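Local coordinates for protein ArsR family transcriptional regulator (Staphylococcus aureus, PDB 6CDB) that probably represses transcription as a zinc-sensing, DNA-binding regulator of the ArsR family, working as a dimer that binds zinc ions between its subunits, at residues R30-L35 / H67-K72; Y80-I85 / T89-A94. The protein carries 1 engineered substitution. All blocks are in the same frame, centred on the assembly; numbering follows the deposited sequence.

Contact 1 (R30-L35 / H67-K72)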
loop_
_atom_site.group_PDB
_atom_site.type_symbol
_atom_site.label_atom_id
_atom_site.label_comp_id
_atom_site.label_asym_id
_atom_site.label_seq_id
_atom_site.Cartn_x
_atom_site.Cartn_y
_atom_site.Cartn_z
ATOM N N ARG A 30 -7.660 5.270 8.224
ATOM C CA ARG A 30 -9.048 5.671 8.453
ATOM C C ARG A 30 -9.381 6.953 7.702
ATOM O O ARG A 30 -10.470 7.086 7.110
ATOM C CB ARG A 30 -9.311 5.839 9.954
ATOM C CG ARG A 30 -9.426 4.526 10.715
ATOM C CD ARG A 30 -10.387 4.699 11.883
ATOM N NE ARG A 30 -9.835 5.599 12.882
ATOM C CZ ARG A 30 -10.546 6.403 13.673
ATOM N NH1 ARG A 30 -11.880 6.455 13.596
ATOM N NH2 ARG A 30 -9.908 7.166 14.541
ATOM N N ILE A 31 -8.458 7.910 7.717
ATOM C CA ILE A 31 -8.644 9.132 6.939
ATOM C C ILE A 31 -8.771 8.798 5.454
ATOM O O ILE A 31 -9.665 9.301 4.758
ATOM C CB ILE A 31 -7.480 10.104 7.199
ATOM C CG1 ILE A 31 -7.475 10.561 8.668
ATOM C CG2 ILE A 31 -7.531 11.282 6.221
ATOM C CD1 ILE A 31 -6.255 11.379 9.042
ATOM N N MET A 32 -7.871 7.943 4.945
ATOM C CA MET A 32 -7.879 7.630 3.518
ATOM C C MET A 32 -9.150 6.900 3.116
ATOM O O MET A 32 -9.686 7.136 2.031
ATOM C CB MET A 32 -6.665 6.784 3.144
ATOM C CG MET A 32 -5.315 7.471 3.308
ATOM S SD MET A 32 -4.954 8.695 2.052
ATOM C CE MET A 32 -4.466 7.592 0.715
ATOM N N GLU A 33 -9.629 5.982 3.954
ATOM C CA GLU A 33 -10.865 5.285 3.624
ATOM C C GLU A 33 -12.048 6.256 3.611
ATOM O O GLU A 33 -12.892 6.208 2.699
ATOM C CB GLU A 33 -11.078 4.133 4.607
ATOM C CG GLU A 33 -12.138 3.119 4.195
ATOM C CD GLU A 33 -13.529 3.510 4.650
ATOM O OE1 GLU A 33 -13.631 4.250 5.650
ATOM O OE2 GLU A 33 -14.510 3.089 4.004
ATOM N N LEU A 34 -12.101 7.176 4.586
ATOM C CA LEU A 34 -13.148 8.201 4.571
ATOM C C LEU A 34 -13.129 8.982 3.258
ATOM O O LEU A 34 -14.174 9.196 2.623
ATOM C CB LEU A 34 -12.970 9.143 5.774
ATOM C CG LEU A 34 -14.044 10.178 6.133
ATOM C CD1 LEU A 34 -13.934 10.571 7.610
ATOM C CD2 LEU A 34 -13.951 11.422 5.253
ATOM N N LEU A 35 -11.942 9.429 2.842
ATOM C CA LEU A 35 -11.822 10.181 1.595
ATOM C C LEU A 35 -12.152 9.321 0.385
ATOM O O LEU A 35 -12.603 9.849 -0.643
ATOM C CB LEU A 35 -10.409 10.756 1.467
ATOM C CG LEU A 35 -10.084 11.804 2.537
ATOM C CD1 LEU A 35 -8.632 12.231 2.469
ATOM C CD2 LEU A 35 -11.003 12.999 2.354
ATOM N N HIS A 67 1.701 13.047 -2.369
ATOM C CA HIS A 67 0.746 13.011 -3.476
ATOM C C HIS A 67 -0.277 11.904 -3.295
ATOM O O HIS A 67 -0.725 11.295 -4.266
ATOM C CB HIS A 67 1.449 12.872 -4.829
ATOM C CG HIS A 67 2.425 13.970 -5.101
ATOM N ND1 HIS A 67 2.029 15.257 -5.398
ATOM C CD2 HIS A 67 3.776 13.983 -5.090
ATOM C CE1 HIS A 67 3.097 16.015 -5.564
ATOM N NE2 HIS A 67 4.170 15.266 -5.383
ATOM N N LEU A 68 -0.665 11.649 -2.049
ATOM C CA LEU A 68 -1.716 10.684 -1.757
ATOM C C LEU A 68 -3.082 11.330 -1.557
ATOM O O LEU A 68 -4.104 10.675 -1.788
ATOM C CB LEU A 68 -1.333 9.857 -0.520
ATOM C CG LEU A 68 -0.052 9.030 -0.755
ATOM C CD1 LEU A 68 0.340 8.290 0.503
ATOM C CD2 LEU A 68 -0.238 8.069 -1.924
ATOM N N VAL A 69 -3.127 12.593 -1.123
ATOM C CA VAL A 69 -4.351 13.383 -1.109
ATOM C C VAL A 69 -4.043 14.717 -1.769
ATOM O O VAL A 69 -2.889 15.121 -1.892
ATOM C CB VAL A 69 -4.906 13.618 0.315
ATOM C CG1 VAL A 69 -5.237 12.292 0.983
ATOM C CG2 VAL A 69 -3.901 14.423 1.154
ATOM N N LYS A 70 -5.095 15.393 -2.212
ATOM C CA LYS A 70 -4.989 16.760 -2.692
ATOM C C LYS A 70 -6.101 17.566 -2.039
ATOM O O LYS A 70 -7.027 17.006 -1.433
ATOM C CB LYS A 70 -5.087 16.832 -4.217
ATOM C CG LYS A 70 -6.442 16.376 -4.746
ATOM C CD LYS A 70 -6.495 16.426 -6.265
ATOM C CE LYS A 70 -7.872 16.025 -6.769
ATOM N NZ LYS A 70 -8.294 14.732 -6.161
ATOM N N ALA A 71 -6.019 18.894 -2.169
ATOM C CA ALA A 71 -6.996 19.767 -1.531
ATOM C C ALA A 71 -7.377 20.920 -2.451
ATOM O O ALA A 71 -6.548 21.425 -3.211
ATOM C CB ALA A 71 -6.467 20.313 -0.198
ATOM N N LYS A 72 -8.643 21.329 -2.370
ATOM C CA LYS A 72 -9.162 22.485 -3.086
ATOM C C LYS A 72 -9.908 23.371 -2.098
ATOM O O LYS A 72 -10.440 22.891 -1.100
ATOM C CB LYS A 72 -10.106 22.072 -4.234
ATOM C CG LYS A 72 -10.533 23.228 -5.128
ATOM C CD LYS A 72 -9.368 23.767 -5.961
ATOM C CE LYS A 72 -9.219 25.284 -5.825
ATOM N NZ LYS A 72 -8.342 25.656 -4.669
#
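The backbones come nearest at Met32 on helix 26-37 and Val69, the first residue of strand 69-74, with their CA atoms 8.2 Å apart, a gap filled mainly by side chains. Most of the reach comes from Met32. Its chain is bent at chi2 and chi3 (-74° and -78°) instead of extending, and this bend carries the thioether towards the strand although the CB leaves the helix along another direction. The sulfur SD rests on Val69 CG1 at 3.8 Å, while the terminal methyl CE runs on to Leu68, 4.1 Å from its CB and 4.0 Å from its carbonyl O. The Met32 chain meets the Leu68 side chain almost perpendicularly. One turn further along the helix, Leu35 points at the strand and lays its CD1 methyl 3.7 Å from the same Val69 CG1, so a single valine branch receives both helix side chains.

Leu68 follows a Schellman motif in which His67, with positive phi, ends helix 53-65 and turns the chain into the strand. Leu63 of helix 53-65 and Val87 and Leu91 of helix 85-99 also pack on Met32, placing the contact in the hydrophobic core of the winged-helix domain. No hydrogen bond or charge pair crosses between the segments, and all four touching residues are buried. The hold of the helix on the base of the wing hairpin is therefore dispersive and without directional bonds, with the flexible thioether moulded against branched aliphatic groups.

Contact 2 (Y80-I85 / T89-A94); sequences YSLDDI and TMLKQA. With ZN (zinc ion), chain C.
Thr89 and Ile85 join across the first turn of helix 85-99, where one carbonyl oxygen takes two bonds from the same residue. Followed outwards, the Thr89 side chain has its CB 3.2 Å from Ile85 O. Its hydroxyl lies beside its own backbone N (chi1 -63°), which lets OG1 swing back along the helix and donate to Ile85 O at 2.8 Å. OG1 also brushes Ile85 CG1 at 3.8 Å, since the two side chains run alongside each other in the same direction. The main-chain N of Thr89 makes the regular helical bond to Ile85 O, 2.9 Å long with an N-H...O angle of 151°. Both donors stand tilted from the carbonyl plane, and they approach from its opposite faces, so they share the oxygen without competing for one position.

Ahead of this turn, Asp84 occupies the N-cap position and binds a zinc ion through OD1 at 1.9 Å. Its OD2 makes a weak bond to the backbone N of Val87, so one carboxylate serves both the metal and the helix start. His86 of the same chain and His97 and His100 of the second subunit complete the coordination, which ties the dimer together.

A loose apolar touch brings Leu82 CD1 to within 4.3 Å of Leu91 CD2. Leu82, at the end of strand 77-82, thus lies between helix 85-99 and helix 26-37, where Met32, Leu35 and Ser36 pack against it; Ser36 also meets Leu91, and Met90 faces Met90 of the second subunit.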
loop_
_atom_site.group_PDB
_atom_site.type_symbol
_atom_site.label_atom_id
_atom_site.label_comp_id
_atom_site.label_asym_id
_atom_site.label_seq_id
_atom_site.Cartn_x
_atom_site.Cartn_y
_atom_site.Cartn_z
ATOM N N TYR A 80 -10.485 17.962 1.055
ATOM C CA TYR A 80 -9.479 16.985 0.681
ATOM C C TYR A 80 -10.100 15.829 -0.085
ATOM O O TYR A 80 -11.288 15.538 0.044
ATOM C CB TYR A 80 -8.740 16.459 1.913
ATOM C CG TYR A 80 -7.758 17.472 2.446
ATOM C CD1 TYR A 80 -8.203 18.561 3.183
ATOM C CD2 TYR A 80 -6.390 17.353 2.202
ATOM C CE1 TYR A 80 -7.324 19.506 3.664
ATOM C CE2 TYR A 80 -5.494 18.302 2.686
ATOM C CZ TYR A 80 -5.978 19.375 3.418
ATOM O OH TYR A 80 -5.135 20.337 3.916
ATOM N N SER A 81 -9.269 15.171 -0.892
ATOM C CA SER A 81 -9.702 13.999 -1.630
ATOM C C SER A 81 -8.487 13.125 -1.887
ATOM O O SER A 81 -7.346 13.583 -1.795
ATOM C CB SER A 81 -10.376 14.398 -2.946
ATOM O OG SER A 81 -9.507 15.234 -3.701
ATOM N N LEU A 82 -8.735 11.855 -2.193
ATOM C CA LEU A 82 -7.650 11.028 -2.705
ATOM C C LEU A 82 -7.100 11.671 -3.972
ATOM O O LEU A 82 -7.850 12.241 -4.772
ATOM C CB LEU A 82 -8.135 9.604 -2.980
ATOM C CG LEU A 82 -8.649 8.816 -1.770
ATOM C CD1 LEU A 82 -8.808 7.334 -2.098
ATOM C CD2 LEU A 82 -7.753 9.014 -0.543
ATOM N N ASP A 83 -5.779 11.586 -4.148
ATOM C CA ASP A 83 -5.117 12.405 -5.158
ATOM C C ASP A 83 -5.623 12.091 -6.565
ATOM O O ASP A 83 -6.015 12.999 -7.301
ATOM C CB ASP A 83 -3.603 12.229 -5.078
ATOM C CG ASP A 83 -2.873 12.956 -6.208
ATOM O OD1 ASP A 83 -2.549 14.150 -6.025
ATOM O OD2 ASP A 83 -2.644 12.340 -7.283
ATOM N N ASP A 84 -5.618 10.817 -6.959
ATOM C CA ASP A 84 -6.139 10.436 -8.274
ATOM C C ASP A 84 -6.617 8.988 -8.211
ATOM O O ASP A 84 -6.657 8.369 -7.144
ATOM C CB ASP A 84 -5.092 10.679 -9.378
ATOM C CG ASP A 84 -3.870 9.751 -9.286
ATOM O OD1 ASP A 84 -2.839 10.054 -9.937
ATOM O OD2 ASP A 84 -3.912 8.717 -8.580
ATOM N N ILE A 85 -6.953 8.436 -9.377
ATOM C CA ILE A 85 -7.562 7.113 -9.432
ATOM C C ILE A 85 -6.585 6.003 -9.021
ATOM O O ILE A 85 -7.013 4.928 -8.584
ATOM C CB ILE A 85 -8.124 6.862 -10.840
ATOM C CG1 ILE A 85 -9.033 5.641 -10.800
ATOM C CG2 ILE A 85 -6.978 6.657 -11.841
ATOM C CD1 ILE A 85 -9.119 4.917 -12.116
ATOM N N THR A 89 -7.608 3.309 -6.307
ATOM C CA THR A 89 -7.620 1.906 -6.693
ATOM C C THR A 89 -6.731 1.092 -5.763
ATOM O O THR A 89 -7.156 0.060 -5.233
ATOM C CB THR A 89 -7.185 1.744 -8.151
ATOM O OG1 THR A 89 -8.129 2.402 -9.020
ATOM C CG2 THR A 89 -7.124 0.276 -8.512
ATOM N N MET A 90 -5.495 1.554 -5.546
ATOM C CA MET A 90 -4.605 0.924 -4.573
ATOM C C MET A 90 -5.319 0.652 -3.250
ATOM O O MET A 90 -5.314 -0.482 -2.743
ATOM C CB MET A 90 -3.390 1.825 -4.356
ATOM C CG MET A 90 -2.370 1.314 -3.343
ATOM S SD MET A 90 -1.194 2.620 -2.940
ATOM C CE MET A 90 -1.375 3.647 -4.396
ATOM N N LEU A 91 -5.967 1.684 -2.694
ATOM C CA LEU A 91 -6.579 1.566 -1.369
ATOM C C LEU A 91 -7.758 0.598 -1.366
ATOM O O LEU A 91 -7.833 -0.298 -0.511
ATOM C CB LEU A 91 -7.036 2.937 -0.880
ATOM C CG LEU A 91 -7.564 2.936 0.550
ATOM C CD1 LEU A 91 -6.419 2.732 1.549
ATOM C CD2 LEU A 91 -8.357 4.214 0.825
ATOM N N LYS A 92 -8.708 0.784 -2.294
ATOM C CA LYS A 92 -9.890 -0.082 -2.342
ATOM C C LYS A 92 -9.526 -1.534 -2.657
ATOM O O LYS A 92 -10.149 -2.462 -2.124
ATOM C CB LYS A 92 -10.910 0.466 -3.358
ATOM C CG LYS A 92 -11.641 1.714 -2.843
ATOM C CD LYS A 92 -12.402 2.465 -3.935
ATOM C CE LYS A 92 -13.143 3.654 -3.321
ATOM N NZ LYS A 92 -13.364 4.759 -4.302
ATOM N N GLN A 93 -8.530 -1.763 -3.525
ATOM C CA GLN A 93 -8.091 -3.133 -3.770
ATOM C C GLN A 93 -7.509 -3.751 -2.509
ATOM O O GLN A 93 -7.777 -4.921 -2.205
ATOM C CB GLN A 93 -7.064 -3.194 -4.908
ATOM C CG GLN A 93 -7.643 -2.781 -6.285
ATOM C CD GLN A 93 -8.369 -3.912 -7.000
ATOM O OE1 GLN A 93 -7.910 -5.055 -6.997
ATOM N NE2 GLN A 93 -9.512 -3.592 -7.628
ATOM N N ALA A 94 -6.705 -2.980 -1.762
ATOM C CA ALA A 94 -6.166 -3.488 -0.498
ATOM C C ALA A 94 -7.277 -3.809 0.503
ATOM O O ALA A 94 -7.245 -4.857 1.161
ATOM C CB ALA A 94 -5.184 -2.477 0.096
HETATM ZN ZN ZN C . -1.559 8.669 -10.025
#

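After helix 10-23 the chain enters helix 26-37, then passes through helices 42-49 and 53-65 before contact 1 closes this long excursion, with the helix-turn-helix region inside it. The hairpin of strands 69-74 and 77-82, the wing, follows directly, and its return strand leads into contact 2, a short closure between the end of the strand and helix 85-99. The contacts therefore lie in series, neither crossing nor enclosing the other. They meet at the hairpin base, through a probable hydrogen bond from Asp83 N to Leu68 O (3.0 Å) and a hydrogen bond between Lys70 NZ and Ser81 OG (2.8 Å). Together they connect helix 26-37, the wing and helix 85-99, which carries zinc ligands at the dimer interface.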